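Local coordinates for oxysterol-binding protein homolog 3 (Saccharomyces cerevisiae, PDB 4IC4) that carries sterols and phospholipids between membranes in a hydrophobic pocket of its OSBP-related domain, in non-vesicular transfer coupled to phosphoinositides, at residues E182-L187 and E197-T202; P148-F153 and S163-P168; V28-D33 and L305-E310. All blocks are in the same frame, centred on the assembly; numbering follows the deposited sequence.

How the contacts relate
Contacts 1 and 2 are two hairpins of the same curved antiparallel β-structure, the barrel of the OSBP-related domain. Contact 2 closes first along the chain and contact 1 follows, their centres about 11 Å apart. Strands 160-172 and 177-189 are sheet neighbours and join them: E182 N lies 2.9 Å from T167 O, a probable hydrogen bond, and L185 packs on Y164. The chain between the segments of contact 3 includes both hairpins; its centre lies about 29 Å from that of contact 1 and about 25 Å from that of contact 2, touching neither. Local hairpins thus build the wall, whereas a distant closure ties the start of the modelled chain to a loop between helices 300-305 and 325-331.

Contact 1 of 3, residues E182-L187 and E197-T202; sequences EGILRL and EWTQPT
W198 sets its CG between the backbone N and the carbonyl carbon (chi1 73°), which lays the indole along the sheet beneath L185. L185 CB then sits over the six-membered ring, 4.1 Å from its centroid, in a CH-pi contact, and L185 CD2 reaches W198 NE1 at 3.6 Å. Q200 CG meets the other methyl, CD1. The backbones pair at the same two residues: L185 N to W198 O is short at 2.8 Å, the return bond from W198 N to L185 O long and weak at 3.3 Å. These are the paired arms of an antiparallel β-hairpin in the barrel wall of the OSBP-related domain, and W198 also packs on V98, F101 and A102 of helix 94-104. Were W198 replaced by an alanine, L185 would probably lose the ring beneath it and a gap would open toward helix 94-104. R186 and E197 project from the opposite face of the sheet in a salt bridge, R186 NH1 to E197 OE1 2.7 Å, whose hydrogen bond is bent and weak, with the guanidinium and carboxylate planes 66° apart. Where direct pairing fades, one water links G183 O to Q200 N and another links G183 N to T199 OG1.

Contact 2 of 3, residues P148-F153 and S163-P168; sequences PPVFAF and SYTVTP
The F151 ring takes P168 at its edge, CD of the proline lying 3.6 Å from F151 CE2 near the ring plane, the two side chains set roughly perpendicular. The F153 ring has Y164 O at its edge, while V166 CG1 comes to F153 CE2 obliquely at 4.0 Å. V166 serves a second ring as well, its CB resting over one face of Y164, offset toward the rim. The torsion of V166 accounts for the reach to F153: with CG1 between the backbone N and the carbonyl carbon (chi1 61°), that methyl is turned toward F151 and F153. These strands form an antiparallel β-hairpin in the barrel of the OSBP-related domain. The face carrying F151, F153 and V166 packs on I71, L72 and I75 of helix 71-76; on the reverse, A152 pairs with T165, whose hydroxyl is bonded to W372 N. Two hydrogen-bonded pairs hold the backbones. F151 and V166 exchange nearly straight bonds, both 2.9 Å; F153 N gives 2.8 Å to Y164 O, and the bond returned by Y164 N to F153 O is more bent. The next such pair would be P149 with P168, where neither proline has an N-H to give. T167 OG1 instead donates to P149 O at 2.8 Å, tilted out of the carbonyl plane. P149 lies near R147, their side chains about 6 Å apart, and R147 and H146 bind phosphatidylinositol 4-phosphate.

Contact 3 of 3, residues V28-D33 and L305-E310; sequences VTRRND and LNEITE
R31 and E307 join the N-terminal arm that precedes helix 44-50 to the loop leaving helix 300-305, two segments without regular secondary structure. The E307 carboxylate makes no salt bridge with the guanidinium of R31, although the charges lie near each other. E307 OE1 accepts the backbone N-H of R31 at 2.9 Å, in a nearly straight bond on the syn side and 27° out of the carboxylate plane. The two side chains run alongside one another, head to tail: R31 CG, brought between its backbone N and carbonyl carbon (chi1 58°), passes E307 OE1 at 3.5 Å, and the guanidinium lays one face over E307 CB, which is 3.6 Å from R31 NE. The guanidinium and carboxylate planes lie only 20° apart. The far end of R31 is held by the helices, NE bonding to A303 O and NH1 forming a salt bridge with E331 of helix 325-331, while a water links NH2 to N306 N. A chain end is thus laid along a loop of the domain through one direct hydrogen bond, side-chain packing and several bridging waters. One water bridges T29 O and E307 OE2; another lies between R30 NH1 and E307 OE1, 2.7 Å from that oxygen. At the outer end V28 CG1 rests against E310, 3.5 Å from its CG, and a further water runs from T29 N to E310 OE2.

Contact 1 of 3, residues E182-L187 and E197-T202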
loop_
_atom_site.group_PDB
_atom_site.type_symbol
_atom_site.label_atom_id
_atom_site.label_comp_id
_atom_site.label_asym_id
_atom_site.label_seq_id
_atom_site.Cartn_x
_atom_site.Cartn_y
_atom_site.Cartn_z
ATOM N N GLU A 182 6.693 6.335 -6.387
ATOM C CA GLU A 182 6.795 6.795 -7.765
ATOM C C GLU A 182 5.956 5.892 -8.652
ATOM O O GLU A 182 6.181 4.680 -8.722
ATOM C CB GLU A 182 8.254 6.782 -8.229
ATOM C CG GLU A 182 9.195 7.527 -7.293
ATOM C CD GLU A 182 10.627 7.587 -7.804
ATOM O OE1 GLU A 182 11.055 6.658 -8.520
ATOM O OE2 GLU A 182 11.333 8.565 -7.470
ATOM N N GLY A 183 4.987 6.486 -9.334
ATOM C CA GLY A 183 4.124 5.713 -10.199
ATOM C C GLY A 183 2.723 6.279 -10.185
ATOM O O GLY A 183 2.263 6.819 -9.174
ATOM N N ILE A 184 2.040 6.154 -11.313
ATOM C CA ILE A 184 0.687 6.669 -11.430
ATOM C C ILE A 184 -0.364 5.596 -11.191
ATOM O O ILE A 184 -0.301 4.512 -11.766
ATOM C CB ILE A 184 0.451 7.277 -12.832
ATOM C CG1 ILE A 184 1.434 8.425 -13.070
ATOM C CG2 ILE A 184 -0.982 7.774 -12.951
ATOM C CD1 ILE A 184 1.304 9.070 -14.429
ATOM N N LEU A 185 -1.315 5.888 -10.313
ATOM C CA LEU A 185 -2.398 4.948 -10.069
ATOM C C LEU A 185 -3.397 5.236 -11.180
ATOM O O LEU A 185 -3.844 6.374 -11.340
ATOM C CB LEU A 185 -3.051 5.185 -8.705
ATOM C CG LEU A 185 -2.202 4.872 -7.475
ATOM C CD1 LEU A 185 -1.221 6.013 -7.243
ATOM C CD2 LEU A 185 -3.100 4.699 -6.256
ATOM N N ARG A 186 -3.734 4.206 -11.945
ATOM C CA ARG A 186 -4.658 4.352 -13.059
ATOM C C ARG A 186 -5.967 3.635 -12.789
ATOM O O ARG A 186 -6.038 2.404 -12.837
ATOM C CB ARG A 186 -4.025 3.804 -14.340
ATOM C CG ARG A 186 -2.698 4.462 -14.705
ATOM C CD ARG A 186 -2.098 3.850 -15.962
ATOM N NE ARG A 186 -0.771 4.388 -16.255
ATOM C CZ ARG A 186 -0.532 5.644 -16.615
ATOM N NH1 ARG A 186 -1.534 6.506 -16.733
ATOM N NH2 ARG A 186 0.709 6.042 -16.855
ATOM N N LEU A 187 -7.000 4.422 -12.516
ATOM C CA LEU A 187 -8.325 3.901 -12.233
ATOM C C LEU A 187 -9.204 3.994 -13.473
ATOM O O LEU A 187 -9.194 5.003 -14.175
ATOM C CB LEU A 187 -8.961 4.706 -11.099
ATOM C CG LEU A 187 -10.454 4.515 -10.832
ATOM C CD1 LEU A 187 -10.709 3.117 -10.295
ATOM C CD2 LEU A 187 -10.926 5.574 -9.842
ATOM N N GLU A 197 -6.479 9.409 -12.852
ATOM C CA GLU A 197 -5.066 9.166 -12.604
ATOM C C GLU A 197 -4.526 10.102 -11.538
ATOM O O GLU A 197 -4.993 11.233 -11.387
ATOM C CB GLU A 197 -4.258 9.357 -13.891
ATOM C CG GLU A 197 -4.563 8.358 -14.991
ATOM C CD GLU A 197 -3.872 8.709 -16.296
ATOM O OE1 GLU A 197 -2.638 8.901 -16.285
ATOM O OE2 GLU A 197 -4.562 8.791 -17.335
ATOM N N TRP A 198 -3.548 9.613 -10.783
ATOM C CA TRP A 198 -2.912 10.417 -9.758
ATOM C C TRP A 198 -1.677 9.712 -9.228
ATOM O O TRP A 198 -1.530 8.496 -9.371
ATOM C CB TRP A 198 -3.891 10.723 -8.609
ATOM C CG TRP A 198 -4.213 9.577 -7.686
ATOM C CD1 TRP A 198 -3.560 9.241 -6.533
ATOM C CD2 TRP A 198 -5.291 8.645 -7.822
ATOM N NE1 TRP A 198 -4.169 8.158 -5.940
ATOM C CE2 TRP A 198 -5.234 7.772 -6.711
ATOM C CE3 TRP A 198 -6.301 8.461 -8.776
ATOM C CZ2 TRP A 198 -6.151 6.730 -6.527
ATOM C CZ3 TRP A 198 -7.216 7.423 -8.593
ATOM C CH2 TRP A 198 -7.131 6.571 -7.475
ATOM N N THR A 199 -0.771 10.504 -8.669
ATOM C CA THR A 199 0.444 9.990 -8.050
ATOM C C THR A 199 0.209 10.226 -6.565
ATOM O O THR A 199 -0.256 11.296 -6.174
ATOM C CB THR A 199 1.690 10.778 -8.509
ATOM O OG1 THR A 199 1.943 10.500 -9.890
ATOM C CG2 THR A 199 2.911 10.386 -7.688
ATOM N N GLN A 200 0.497 9.233 -5.730
ATOM C CA GLN A 200 0.280 9.414 -4.302
ATOM C C GLN A 200 1.101 10.580 -3.768
ATOM O O GLN A 200 2.230 10.808 -4.196
ATOM C CB GLN A 200 0.599 8.122 -3.541
ATOM C CG GLN A 200 -0.515 7.095 -3.682
ATOM C CD GLN A 200 -0.350 5.886 -2.784
ATOM O OE1 GLN A 200 -1.287 5.103 -2.610
ATOM N NE2 GLN A 200 0.838 5.721 -2.217
ATOM N N PRO A 201 0.532 11.343 -2.827
ATOM C CA PRO A 201 1.229 12.493 -2.250
ATOM C C PRO A 201 2.486 12.136 -1.474
ATOM O O PRO A 201 2.647 11.013 -0.998
ATOM C CB PRO A 201 0.167 13.126 -1.360
ATOM C CG PRO A 201 -0.604 11.942 -0.892
ATOM C CD PRO A 201 -0.766 11.134 -2.164
ATOM N N THR A 202 3.372 13.117 -1.358
ATOM C CA THR A 202 4.619 12.961 -0.632
ATOM C C THR A 202 4.312 12.985 0.859
ATOM O O THR A 202 3.435 13.725 1.304
ATOM C CB THR A 202 5.581 14.132 -0.935
ATOM O OG1 THR A 202 5.828 14.200 -2.346
ATOM C CG2 THR A 202 6.895 13.955 -0.193
HETATM O O HOH W 1 2.190 6.957 -6.534
HETATM O O HOH W 2 4.444 9.152 -10.371
#

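Contact 2 of 3, residues P148-F153 and S163-P168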
loop_
_atom_site.group_PDB
_atom_site.type_symbol
_atom_site.label_atom_id
_atom_site.label_comp_id
_atom_site.label_asym_id
_atom_site.label_seq_id
_atom_site.Cartn_x
_atom_site.Cartn_y
_atom_site.Cartn_z
ATOM N N PRO A 148 15.986 -1.289 -9.592
ATOM C CA PRO A 148 15.339 -0.804 -8.368
ATOM C C PRO A 148 14.067 -1.603 -8.096
ATOM O O PRO A 148 13.555 -2.281 -8.982
ATOM C CB PRO A 148 15.038 0.647 -8.706
ATOM C CG PRO A 148 14.660 0.551 -10.144
ATOM C CD PRO A 148 15.723 -0.370 -10.714
ATOM N N PRO A 149 13.542 -1.531 -6.866
ATOM C CA PRO A 149 12.320 -2.280 -6.563
ATOM C C PRO A 149 11.116 -1.732 -7.317
ATOM O O PRO A 149 10.869 -0.526 -7.320
ATOM C CB PRO A 149 12.174 -2.107 -5.059
ATOM C CG PRO A 149 12.732 -0.730 -4.840
ATOM C CD PRO A 149 13.988 -0.764 -5.689
ATOM N N VAL A 150 10.376 -2.622 -7.967
ATOM C CA VAL A 150 9.184 -2.230 -8.701
ATOM C C VAL A 150 8.097 -3.238 -8.368
ATOM O O VAL A 150 8.309 -4.449 -8.462
ATOM C CB VAL A 150 9.410 -2.223 -10.232
ATOM C CG1 VAL A 150 8.123 -1.828 -10.945
ATOM C CG2 VAL A 150 10.518 -1.242 -10.591
ATOM N N PHE A 151 6.940 -2.728 -7.967
ATOM C CA PHE A 151 5.808 -3.571 -7.607
ATOM C C PHE A 151 4.633 -3.270 -8.530
ATOM O O PHE A 151 4.311 -2.105 -8.789
ATOM C CB PHE A 151 5.421 -3.307 -6.151
ATOM C CG PHE A 151 6.572 -3.407 -5.195
ATOM C CD1 PHE A 151 7.079 -4.649 -4.822
ATOM C CD2 PHE A 151 7.169 -2.260 -4.683
ATOM C CE1 PHE A 151 8.167 -4.748 -3.949
ATOM C CE2 PHE A 151 8.260 -2.348 -3.807
ATOM C CZ PHE A 151 8.758 -3.596 -3.442
ATOM N N ALA A 152 3.995 -4.322 -9.032
ATOM C CA ALA A 152 2.858 -4.165 -9.933
ATOM C C ALA A 152 1.586 -4.641 -9.257
ATOM O O ALA A 152 1.583 -5.678 -8.586
ATOM C CB ALA A 152 3.101 -4.946 -11.221
ATOM N N PHE A 153 0.513 -3.876 -9.437
ATOM C CA PHE A 153 -0.786 -4.182 -8.838
ATOM C C PHE A 153 -1.916 -4.087 -9.850
ATOM O O PHE A 153 -1.913 -3.214 -10.717
ATOM C CB PHE A 153 -1.113 -3.193 -7.712
ATOM C CG PHE A 153 -0.194 -3.276 -6.533
ATOM C CD1 PHE A 153 -0.578 -3.953 -5.378
ATOM C CD2 PHE A 153 1.066 -2.692 -6.581
ATOM C CE1 PHE A 153 0.290 -4.049 -4.289
ATOM C CE2 PHE A 153 1.937 -2.784 -5.499
ATOM C CZ PHE A 153 1.545 -3.466 -4.354
ATOM N N SER A 163 -4.855 -0.169 -11.954
ATOM C CA SER A 163 -3.521 -0.689 -12.221
ATOM C C SER A 163 -2.521 0.267 -11.580
ATOM O O SER A 163 -2.769 1.473 -11.476
ATOM C CB SER A 163 -3.282 -0.780 -13.727
ATOM O OG SER A 163 -3.403 0.498 -14.326
ATOM N N TYR A 164 -1.386 -0.272 -11.153
ATOM C CA TYR A 164 -0.383 0.538 -10.483
ATOM C C TYR A 164 0.982 -0.118 -10.582
ATOM O O TYR A 164 1.135 -1.289 -10.260
ATOM C CB TYR A 164 -0.801 0.684 -9.013
ATOM C CG TYR A 164 -0.044 1.675 -8.138
ATOM C CD1 TYR A 164 0.487 2.866 -8.659
ATOM C CD2 TYR A 164 0.002 1.485 -6.748
ATOM C CE1 TYR A 164 1.027 3.839 -7.810
ATOM C CE2 TYR A 164 0.536 2.444 -5.900
ATOM C CZ TYR A 164 1.041 3.620 -6.430
ATOM O OH TYR A 164 1.519 4.582 -5.565
ATOM N N THR A 165 1.963 0.635 -11.063
ATOM C CA THR A 165 3.343 0.166 -11.160
ATOM C C THR A 165 4.055 1.177 -10.278
ATOM O O THR A 165 4.098 2.369 -10.597
ATOM C CB THR A 165 3.876 0.229 -12.604
ATOM O OG1 THR A 165 3.147 -0.699 -13.420
ATOM C CG2 THR A 165 5.349 -0.130 -12.633
ATOM N N VAL A 166 4.620 0.710 -9.170
ATOM C CA VAL A 166 5.227 1.635 -8.233
ATOM C C VAL A 166 6.601 1.285 -7.682
ATOM O O VAL A 166 6.938 0.118 -7.466
ATOM C CB VAL A 166 4.263 1.842 -7.053
ATOM C CG1 VAL A 166 4.021 0.507 -6.351
ATOM C CG2 VAL A 166 4.818 2.845 -6.079
ATOM N N THR A 167 7.383 2.330 -7.449
ATOM C CA THR A 167 8.713 2.208 -6.880
ATOM C C THR A 167 8.789 3.165 -5.703
ATOM O O THR A 167 8.765 4.382 -5.893
ATOM C CB THR A 167 9.812 2.600 -7.888
ATOM O OG1 THR A 167 9.884 1.614 -8.923
ATOM C CG2 THR A 167 11.172 2.692 -7.189
ATOM N N PRO A 168 8.841 2.634 -4.472
ATOM C CA PRO A 168 8.925 3.515 -3.303
ATOM C C PRO A 168 10.291 4.186 -3.318
ATOM O O PRO A 168 11.271 3.590 -3.763
ATOM C CB PRO A 168 8.771 2.551 -2.129
ATOM C CG PRO A 168 7.921 1.445 -2.707
ATOM C CD PRO A 168 8.544 1.247 -4.067
#

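Contact 3 of 3, residues V28-D33 and L305-E310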
loop_
_atom_site.group_PDB
_atom_site.type_symbol
_atom_site.label_atom_id
_atom_site.label_comp_id
_atom_site.label_asym_id
_atom_site.label_seq_id
_atom_site.Cartn_x
_atom_site.Cartn_y
_atom_site.Cartn_z
ATOM N N VAL A 28 -16.429 -14.675 4.877
ATOM C CA VAL A 28 -15.481 -15.380 5.728
ATOM C C VAL A 28 -15.198 -14.611 7.012
ATOM O O VAL A 28 -15.207 -13.379 7.034
ATOM C CB VAL A 28 -14.133 -15.623 5.007
ATOM C CG1 VAL A 28 -14.352 -16.443 3.749
ATOM C CG2 VAL A 28 -13.472 -14.299 4.679
ATOM N N THR A 29 -14.955 -15.356 8.081
ATOM C CA THR A 29 -14.643 -14.770 9.375
ATOM C C THR A 29 -13.160 -14.423 9.356
ATOM O O THR A 29 -12.327 -15.277 9.053
ATOM C CB THR A 29 -14.895 -15.771 10.517
ATOM O OG1 THR A 29 -16.265 -16.192 10.488
ATOM C CG2 THR A 29 -14.594 -15.134 11.864
ATOM N N ARG A 30 -12.833 -13.173 9.666
ATOM C CA ARG A 30 -11.439 -12.748 9.684
ATOM C C ARG A 30 -10.994 -12.483 11.119
ATOM O O ARG A 30 -11.816 -12.182 11.994
ATOM C CB ARG A 30 -11.256 -11.511 8.802
ATOM C CG ARG A 30 -11.573 -11.795 7.334
ATOM C CD ARG A 30 -11.423 -10.564 6.449
ATOM N NE ARG A 30 -11.870 -10.845 5.088
ATOM C CZ ARG A 30 -11.188 -11.566 4.205
ATOM N NH1 ARG A 30 -10.006 -12.082 4.527
ATOM N NH2 ARG A 30 -11.705 -11.795 3.005
ATOM N N ARG A 31 -9.695 -12.601 11.365
ATOM C CA ARG A 31 -9.174 -12.414 12.714
ATOM C C ARG A 31 -9.321 -11.004 13.272
ATOM O O ARG A 31 -9.548 -10.840 14.469
ATOM C CB ARG A 31 -7.710 -12.877 12.790
ATOM C CG ARG A 31 -6.743 -12.180 11.843
ATOM C CD ARG A 31 -5.398 -12.894 11.837
ATOM N NE ARG A 31 -4.394 -12.140 11.094
ATOM C CZ ARG A 31 -3.126 -12.512 10.953
ATOM N NH1 ARG A 31 -2.697 -13.643 11.496
ATOM N NH2 ARG A 31 -2.278 -11.735 10.296
ATOM N N ASN A 32 -9.203 -9.994 12.414
ATOM C CA ASN A 32 -9.342 -8.600 12.836
ATOM C C ASN A 32 -8.440 -8.274 14.021
ATOM O O ASN A 32 -8.761 -7.406 14.837
ATOM C CB ASN A 32 -10.796 -8.309 13.222
ATOM C CG ASN A 32 -11.756 -8.517 12.070
ATOM O OD1 ASN A 32 -11.570 -7.964 10.989
ATOM N ND2 ASN A 32 -12.793 -9.316 12.297
ATOM N N ASP A 33 -7.309 -8.964 14.106
ATOM C CA ASP A 33 -6.392 -8.763 15.216
ATOM C C ASP A 33 -5.098 -9.516 14.939
ATOM O O ASP A 33 -5.048 -10.388 14.064
ATOM C CB ASP A 33 -7.057 -9.282 16.502
ATOM C CG ASP A 33 -6.258 -8.970 17.753
ATOM O OD1 ASP A 33 -5.715 -7.855 17.862
ATOM O OD2 ASP A 33 -6.189 -9.846 18.641
ATOM N N LEU A 305 -4.464 -8.764 6.450
ATOM C CA LEU A 305 -3.661 -8.977 5.249
ATOM C C LEU A 305 -2.900 -10.298 5.204
ATOM O O LEU A 305 -2.888 -10.986 4.179
ATOM C CB LEU A 305 -2.659 -7.827 5.088
ATOM C CG LEU A 305 -3.213 -6.449 4.713
ATOM C CD1 LEU A 305 -2.129 -5.406 4.929
ATOM C CD2 LEU A 305 -3.698 -6.451 3.267
ATOM N N ASN A 306 -2.267 -10.653 6.317
ATOM C CA ASN A 306 -1.456 -11.864 6.359
ATOM C C ASN A 306 -2.167 -13.107 6.863
ATOM O O ASN A 306 -1.515 -14.103 7.183
ATOM C CB ASN A 306 -0.204 -11.622 7.211
ATOM C CG ASN A 306 0.966 -12.499 6.797
ATOM O OD1 ASN A 306 1.728 -12.983 7.640
ATOM N ND2 ASN A 306 1.125 -12.693 5.494
ATOM N N GLU A 307 -3.494 -13.070 6.925
ATOM C CA GLU A 307 -4.236 -14.239 7.385
ATOM C C GLU A 307 -4.614 -15.171 6.240
ATOM O O GLU A 307 -4.975 -14.727 5.147
ATOM C CB GLU A 307 -5.517 -13.825 8.118
ATOM C CG GLU A 307 -6.361 -15.028 8.558
ATOM C CD GLU A 307 -7.630 -14.654 9.306
ATOM O OE1 GLU A 307 -8.222 -13.597 9.015
ATOM O OE2 GLU A 307 -8.047 -15.440 10.182
ATOM N N ILE A 308 -4.513 -16.471 6.501
ATOM C CA ILE A 308 -4.896 -17.480 5.528
ATOM C C ILE A 308 -6.275 -17.965 5.970
ATOM O O ILE A 308 -6.419 -18.536 7.053
ATOM C CB ILE A 308 -3.911 -18.674 5.523
ATOM C CG1 ILE A 308 -2.540 -18.216 5.021
ATOM C CG2 ILE A 308 -4.450 -19.791 4.636
ATOM C CD1 ILE A 308 -1.480 -19.297 5.074
ATOM N N THR A 309 -7.288 -17.705 5.151
ATOM C CA THR A 309 -8.647 -18.132 5.461
ATOM C C THR A 309 -9.047 -19.200 4.451
ATOM O O THR A 309 -8.231 -19.623 3.632
ATOM C CB THR A 309 -9.660 -16.972 5.342
ATOM O OG1 THR A 309 -9.775 -16.582 3.968
ATOM C CG2 THR A 309 -9.216 -15.775 6.180
ATOM N N GLU A 310 -10.304 -19.625 4.499
ATOM C CA GLU A 310 -10.801 -20.632 3.568
ATOM C C GLU A 310 -10.705 -20.129 2.125
ATOM O O GLU A 310 -10.758 -20.910 1.178
ATOM C CB GLU A 310 -12.257 -20.971 3.900
ATOM C CG GLU A 310 -13.187 -19.774 3.828
ATOM C CD GLU A 310 -14.554 -20.057 4.406
ATOM O OE1 GLU A 310 -15.293 -20.884 3.826
ATOM O OE2 GLU A 310 -14.888 -19.449 5.445
HETATM O O HOH W 3 -10.485 -15.820 11.234
HETATM O O HOH W 4 -15.315 -18.043 7.811
HETATM O O HOH W 5 -8.261 -11.965 6.817
HETATM O O HOH W 6 -7.296 -13.690 3.995
HETATM O O HOH W 7 -1.723 -9.154 8.662
#